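Local coordinates for protein mandelate racemase/muconate lactonizing enzyme (Roseovarius nubinhibens, PDB 2QDD) that is of unknown function but binds magnesium and, as a member of the mandelate racemase/muconate lactonizing branch of the enolase superfamily, probably catalyses a metal-assisted reaction, at residues A[5-10]-A[39-44]; A[259-264]-A[287-292]. All coordinates share one frame; numbering follows the deposited sequence.

Contact 1. Residues A[5-10]-A[39-44]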
loop_
_atom_site.group_PDB
_atom_site.type_symbol
_atom_site.label_atom_id
_atom_site.label_comp_id
_atom_site.label_asym_id
_atom_site.label_seq_id
_atom_site.Cartn_x
_atom_site.Cartn_y
_atom_site.Cartn_z
ATOM N N ILE A 5 15.517 -47.717 1.636
ATOM C CA ILE A 5 14.892 -47.889 2.952
ATOM C C ILE A 5 14.161 -49.233 3.032
ATOM O O ILE A 5 13.413 -49.602 2.128
ATOM C CB ILE A 5 13.930 -46.705 3.312
ATOM C CG1 ILE A 5 14.730 -45.420 3.579
ATOM C CG2 ILE A 5 13.062 -47.039 4.537
ATOM C CD1 ILE A 5 13.878 -44.179 3.872
ATOM N N THR A 6 14.389 -49.941 4.135
ATOM C CA THR A 6 14.163 -51.378 4.229
ATOM C C THR A 6 13.205 -51.693 5.389
ATOM O O THR A 6 12.370 -52.604 5.289
ATOM C CB THR A 6 15.539 -52.121 4.315
ATOM O OG1 THR A 6 15.855 -52.686 3.036
ATOM C CG2 THR A 6 15.586 -53.200 5.392
ATOM N N ARG A 7 13.314 -50.904 6.460
ATOM C CA ARG A 7 12.496 -51.072 7.659
ATOM C C ARG A 7 12.319 -49.735 8.381
ATOM O O ARG A 7 13.274 -48.971 8.526
ATOM C CB ARG A 7 13.157 -52.080 8.602
ATOM C CG ARG A 7 12.199 -53.012 9.338
ATOM C CD ARG A 7 12.708 -54.458 9.362
ATOM N NE ARG A 7 14.169 -54.550 9.364
ATOM C CZ ARG A 7 14.894 -55.169 8.433
ATOM N NH1 ARG A 7 16.216 -55.184 8.531
ATOM N NH2 ARG A 7 14.303 -55.769 7.406
ATOM N N LEU A 8 11.100 -49.463 8.839
ATOM C CA LEU A 8 10.857 -48.387 9.794
ATOM C C LEU A 8 10.319 -48.959 11.095
ATOM O O LEU A 8 9.335 -49.698 11.096
ATOM C CB LEU A 8 9.875 -47.363 9.221
ATOM C CG LEU A 8 10.123 -46.860 7.794
ATOM C CD1 LEU A 8 8.917 -46.143 7.273
ATOM C CD2 LEU A 8 11.315 -45.953 7.729
ATOM N N THR A 9 10.967 -48.615 12.202
ATOM C CA THR A 9 10.559 -49.108 13.511
ATOM C C THR A 9 10.267 -47.949 14.448
ATOM O O THR A 9 11.073 -47.029 14.594
ATOM C CB THR A 9 11.639 -50.029 14.136
ATOM O OG1 THR A 9 12.096 -50.968 13.155
ATOM C CG2 THR A 9 11.081 -50.794 15.330
ATOM N N VAL A 10 9.104 -48.019 15.087
ATOM C CA VAL A 10 8.571 -46.934 15.900
ATOM C C VAL A 10 8.614 -47.368 17.369
ATOM O O VAL A 10 8.184 -48.469 17.708
ATOM C CB VAL A 10 7.116 -46.605 15.465
ATOM C CG1 VAL A 10 6.520 -45.486 16.300
ATOM C CG2 VAL A 10 7.076 -46.233 13.995
ATOM N N ARG A 39 13.371 -45.494 14.037
ATOM C CA ARG A 39 14.581 -46.088 13.474
ATOM C C ARG A 39 14.327 -46.406 12.013
ATOM O O ARG A 39 13.355 -47.081 11.688
ATOM C CB ARG A 39 14.962 -47.370 14.232
ATOM C CG ARG A 39 16.130 -48.131 13.606
ATOM C CD ARG A 39 16.507 -49.375 14.387
ATOM N NE ARG A 39 15.512 -50.436 14.275
ATOM C CZ ARG A 39 15.329 -51.397 15.177
ATOM N NH1 ARG A 39 16.077 -51.440 16.277
ATOM N NH2 ARG A 39 14.391 -52.317 14.979
ATOM N N ILE A 40 15.198 -45.908 11.141
ATOM C CA ILE A 40 15.143 -46.235 9.719
ATOM C C ILE A 40 16.319 -47.134 9.345
ATOM O O ILE A 40 17.482 -46.724 9.444
ATOM C CB ILE A 40 15.160 -44.962 8.818
ATOM C CG1 ILE A 40 14.011 -44.012 9.188
ATOM C CG2 ILE A 40 15.108 -45.353 7.344
ATOM C CD1 ILE A 40 13.713 -42.944 8.142
ATOM N N ASP A 41 16.006 -48.351 8.909
ATOM C CA ASP A 41 17.018 -49.279 8.418
ATOM C C ASP A 41 17.076 -49.239 6.906
ATOM O O ASP A 41 16.056 -49.049 6.244
ATOM C CB ASP A 41 16.723 -50.707 8.890
ATOM C CG ASP A 41 16.897 -50.872 10.389
ATOM O OD1 ASP A 41 15.956 -51.353 11.054
ATOM O OD2 ASP A 41 17.976 -50.522 10.904
ATOM N N THR A 42 18.277 -49.419 6.369
ATOM C CA THR A 42 18.474 -49.533 4.928
ATOM C C THR A 42 19.038 -50.905 4.563
ATOM O O THR A 42 19.428 -51.676 5.443
ATOM C CB THR A 42 19.434 -48.455 4.396
ATOM O OG1 THR A 42 20.710 -48.607 5.022
ATOM C CG2 THR A 42 18.896 -47.048 4.659
ATOM N N ASP A 43 19.097 -51.190 3.262
ATOM C CA ASP A 43 19.554 -52.486 2.753
ATOM C C ASP A 43 21.060 -52.722 2.921
ATOM O O ASP A 43 21.530 -53.857 2.806
ATOM C CB ASP A 43 19.129 -52.677 1.287
ATOM C CG ASP A 43 19.855 -51.740 0.325
ATOM O OD1 ASP A 43 20.100 -50.570 0.683
ATOM O OD2 ASP A 43 20.176 -52.174 -0.801
ATOM N N GLU A 44 21.804 -51.653 3.201
ATOM C CA GLU A 44 23.255 -51.724 3.353
ATOM C C GLU A 44 23.705 -51.572 4.804
ATOM O O GLU A 44 24.890 -51.375 5.082
ATOM C CB GLU A 44 23.937 -50.687 2.457
ATOM C CG GLU A 44 24.319 -51.223 1.084
ATOM C CD GLU A 44 24.246 -50.166 -0.001
ATOM O OE1 GLU A 44 23.335 -50.253 -0.856
ATOM O OE2 GLU A 44 25.097 -49.251 -0.000
HETATM O O HOH W 1 13.717 -50.002 11.414
#
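Thr9 and Arg39 face each other as a hydrogen-bonded pair of the antiparallel hairpin formed by strands 5-22 and 29-42, each N-H reaching the other's carbonyl. Toward the open end of the hairpin the pairing slips by one residue. The carbonyl of Asp41 receives the amide of Thr6 (N to O 2.8 Å) and, weakly, that of Arg7 (N to O 3.3 Å), the signature of a classic beta bulge. Thr6 takes the bulge's near-helical backbone conformation, while Arg7 O accepts the amide of Asp41.

Polar groups gather on the face bearing Arg7, Thr9, Arg39 and Asp41. Arg39 starts out extended, with CG anti to the backbone N (chi1 174°), and then bends at chi3, which carries its guanidinium alongside Thr9. There NH2 donates to Thr9 OG1 at 3.2 Å, the hydroxyl lying 26° out of the guanidinium plane, and NE makes a salt bridge with Asp41 OD1. A water is held between Thr9 OG1 and Asp41 OD1, 2.6 Å from each. The threonine hydroxyl can meet both the Arg39 NH2 and the water, and the long arginine reaches Thr9 across the pair and Asp41 two residues on. Arg7 lays its CB beside the Asp41 side chain.

The other face is apolar. Leu8 CD2 lies against Ile40 CG1 at 3.6 Å, the two side chains side by side, while Ile5 brings CG1 to within 3.8 Å of Ile40 CG2. Branched aliphatic side chains, with no polar atoms to satisfy, suit this buried face.

Ile40 also packs on Ala110, Cys111 and Ile114 of helix 101-119, and Leu8 on Ala75 and Leu78 of helix 64-78. Strand 367-370 flanks 5-22 on its far side, and Thr47 of strand 47-52 binds Asp41 OD2.

Contact 2. Residues A[259-264]-A[287-292]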
loop_
_atom_site.group_PDB
_atom_site.type_symbol
_atom_site.label_atom_id
_atom_site.label_comp_id
_atom_site.label_asym_id
_atom_site.label_seq_id
_atom_site.Cartn_x
_atom_site.Cartn_y
_atom_site.Cartn_z
ATOM N N GLY A 259 6.938 -6.822 7.907
ATOM C CA GLY A 259 7.860 -6.245 8.894
ATOM C C GLY A 259 7.504 -6.569 10.337
ATOM O O GLY A 259 7.673 -5.738 11.227
ATOM N N ALA A 260 7.032 -7.793 10.565
ATOM C CA ALA A 260 6.378 -8.176 11.813
ATOM C C ALA A 260 7.352 -8.477 12.943
ATOM O O ALA A 260 6.953 -8.521 14.107
ATOM C CB ALA A 260 5.487 -9.376 11.584
ATOM N N CYS A 261 8.618 -8.705 12.597
ATOM C CA CYS A 261 9.596 -9.230 13.545
ATOM C C CYS A 261 11.034 -8.881 13.169
ATOM O O CYS A 261 11.313 -8.491 12.036
ATOM C CB CYS A 261 9.424 -10.745 13.730
ATOM S SG CYS A 261 9.753 -11.760 12.286
ATOM N N GLU A 262 11.932 -9.017 14.139
ATOM C CA GLU A 262 13.369 -8.878 13.916
ATOM C C GLU A 262 14.090 -10.205 14.195
ATOM O O GLU A 262 15.310 -10.326 14.028
ATOM C CB GLU A 262 13.930 -7.778 14.822
ATOM C CG GLU A 262 13.579 -6.355 14.395
ATOM C CD GLU A 262 12.235 -5.878 14.927
ATOM O OE1 GLU A 262 11.696 -6.476 15.885
ATOM O OE2 GLU A 262 11.710 -4.892 14.379
ATOM N N GLY A 263 13.318 -11.188 14.639
ATOM C CA GLY A 263 13.839 -12.506 14.936
ATOM C C GLY A 263 12.758 -13.558 14.894
ATOM O O GLY A 263 11.575 -13.256 15.112
ATOM N N VAL A 264 13.165 -14.792 14.600
ATOM C CA VAL A 264 12.303 -15.970 14.745
ATOM C C VAL A 264 12.980 -17.091 15.553
ATOM O O VAL A 264 14.205 -17.189 15.579
ATOM C CB VAL A 264 11.788 -16.528 13.374
ATOM C CG1 VAL A 264 11.095 -15.438 12.546
ATOM C CG2 VAL A 264 12.917 -17.186 12.568
ATOM N N VAL A 287 17.957 -12.015 5.349
ATOM C CA VAL A 287 17.135 -10.845 5.683
ATOM C C VAL A 287 17.534 -10.217 7.020
ATOM O O VAL A 287 16.956 -9.211 7.451
ATOM C CB VAL A 287 15.599 -11.158 5.637
ATOM C CG1 VAL A 287 15.197 -11.686 4.274
ATOM C CG2 VAL A 287 15.186 -12.144 6.722
ATOM N N GLY A 288 18.525 -10.821 7.669
ATOM C CA GLY A 288 19.128 -10.269 8.875
ATOM C C GLY A 288 18.346 -10.540 10.143
ATOM O O GLY A 288 18.397 -9.748 11.079
ATOM N N TRP A 289 17.621 -11.657 10.172
ATOM C CA TRP A 289 16.956 -12.109 11.391
ATOM C C TRP A 289 17.967 -12.656 12.388
ATOM O O TRP A 289 19.006 -13.191 12.005
ATOM C CB TRP A 289 15.914 -13.186 11.075
ATOM C CG TRP A 289 14.604 -12.666 10.540
ATOM C CD1 TRP A 289 14.163 -11.374 10.546
ATOM C CD2 TRP A 289 13.558 -13.442 9.933
ATOM N NE1 TRP A 289 12.915 -11.295 9.975
ATOM C CE2 TRP A 289 12.518 -12.550 9.594
ATOM C CE3 TRP A 289 13.402 -14.806 9.645
ATOM C CZ2 TRP A 289 11.333 -12.977 8.973
ATOM C CZ3 TRP A 289 12.224 -15.228 9.024
ATOM C CH2 TRP A 289 11.207 -14.314 8.702
ATOM N N GLN A 290 17.657 -12.518 13.670
ATOM C CA GLN A 290 18.373 -13.246 14.709
ATOM C C GLN A 290 17.495 -14.374 15.233
ATOM O O GLN A 290 16.290 -14.210 15.347
ATOM C CB GLN A 290 18.756 -12.296 15.833
ATOM C CG GLN A 290 19.884 -11.353 15.471
ATOM C CD GLN A 290 20.462 -10.671 16.683
ATOM O OE1 GLN A 290 19.734 -10.110 17.502
ATOM N NE2 GLN A 290 21.780 -10.717 16.812
ATOM N N MET A 291 18.091 -15.528 15.526
ATOM C CA MET A 291 17.338 -16.784 15.559
ATOM C C MET A 291 17.696 -17.668 16.754
ATOM O O MET A 291 18.869 -17.891 17.017
ATOM C CB MET A 291 17.511 -17.558 14.243
ATOM C CG MET A 291 16.889 -16.882 13.016
ATOM S SD MET A 291 17.229 -17.702 11.449
ATOM C CE MET A 291 18.842 -17.069 11.014
ATOM N N HIS A 292 16.682 -18.148 17.480
ATOM C CA HIS A 292 16.855 -19.252 18.436
ATOM C C HIS A 292 16.570 -20.556 17.707
ATOM O O HIS A 292 15.528 -20.701 17.080
ATOM C CB HIS A 292 15.889 -19.144 19.621
ATOM C CG HIS A 292 16.114 -17.950 20.491
ATOM N ND1 HIS A 292 17.062 -17.920 21.491
ATOM C CD2 HIS A 292 15.493 -16.749 20.532
ATOM C CE1 HIS A 292 17.026 -16.749 22.098
ATOM N NE2 HIS A 292 16.082 -16.019 21.534
HETATM O O HOH W 2 10.553 -9.069 9.443
HETATM O O HOH W 3 17.541 -8.716 13.516
#
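Val264 and Trp289 bury the most surface where two neighbouring parallel strands of the enolase-superfamily barrel, 263-266 and 290-293, begin side by side. Helix 274-287 lies between them in sequence, making this a beta-alpha-beta unit. Val264 sets CG1 over one face of the indole, 3.8 Å from the centroid of the six-membered ring and only 16° off its normal, a clear CH-pi contact. Both methyls of the beta-branched side chain touch the indole, CG1 over the six-membered ring and CG2 near CE3, and CG2 also reaches Met291 CG at 4.0 Å, the valine and methionine running side by side.

Trp289 offers the strand 263-266 side a broad, flat apolar surface. With CG anti to the carbonyl carbon (chi1 -79°), the ring is laid against Cys261 and Val264. Cys261 SG approaches the same face as Val264 CG1, off toward the rim and 3.9 Å from Trp289 CZ2. Val287 CG2 packs on the opposite face, and Phe283 meets the ring edge-to-face.

Backbone bonds fix the parallel register: Gln290 N reaches Glu262 O, and His292 N reaches Val264 O. Gly263 suits its place because a side chain there would run into Gln290 O. At Gly288, positive phi ends helix 274-287 in a Schellman motif and turns the chain into its strand. The carboxylate of Glu262 is held by Arg235 and His231 of a second subunit. At the indole edge, in the ring plane, a water accepts from Trp289 NE1 at 3.3 Å and donates to Cys261 O at 2.8 Å.

In the fold
Contact 1 belongs to the N-terminal domain and contact 2 to the barrel domain, the two-part plan of the mandelate racemase family. Their centres are 38 Å apart, on opposite sides of the chain's centre; the nearest atoms remain about 24 Å apart, so neither touches the other. Along the chain the hairpin of 5-10 and 39-44 is complete before the barrel unit begins. Contact 1 lies away from the magnesium site. Contact 2 leads toward it: the side chain of His292 is about 6 Å from that of Glu220, and that of Val264 about 7 Å from that of Asp243, both magnesium ligands, although no metal is bound to this chain in the model.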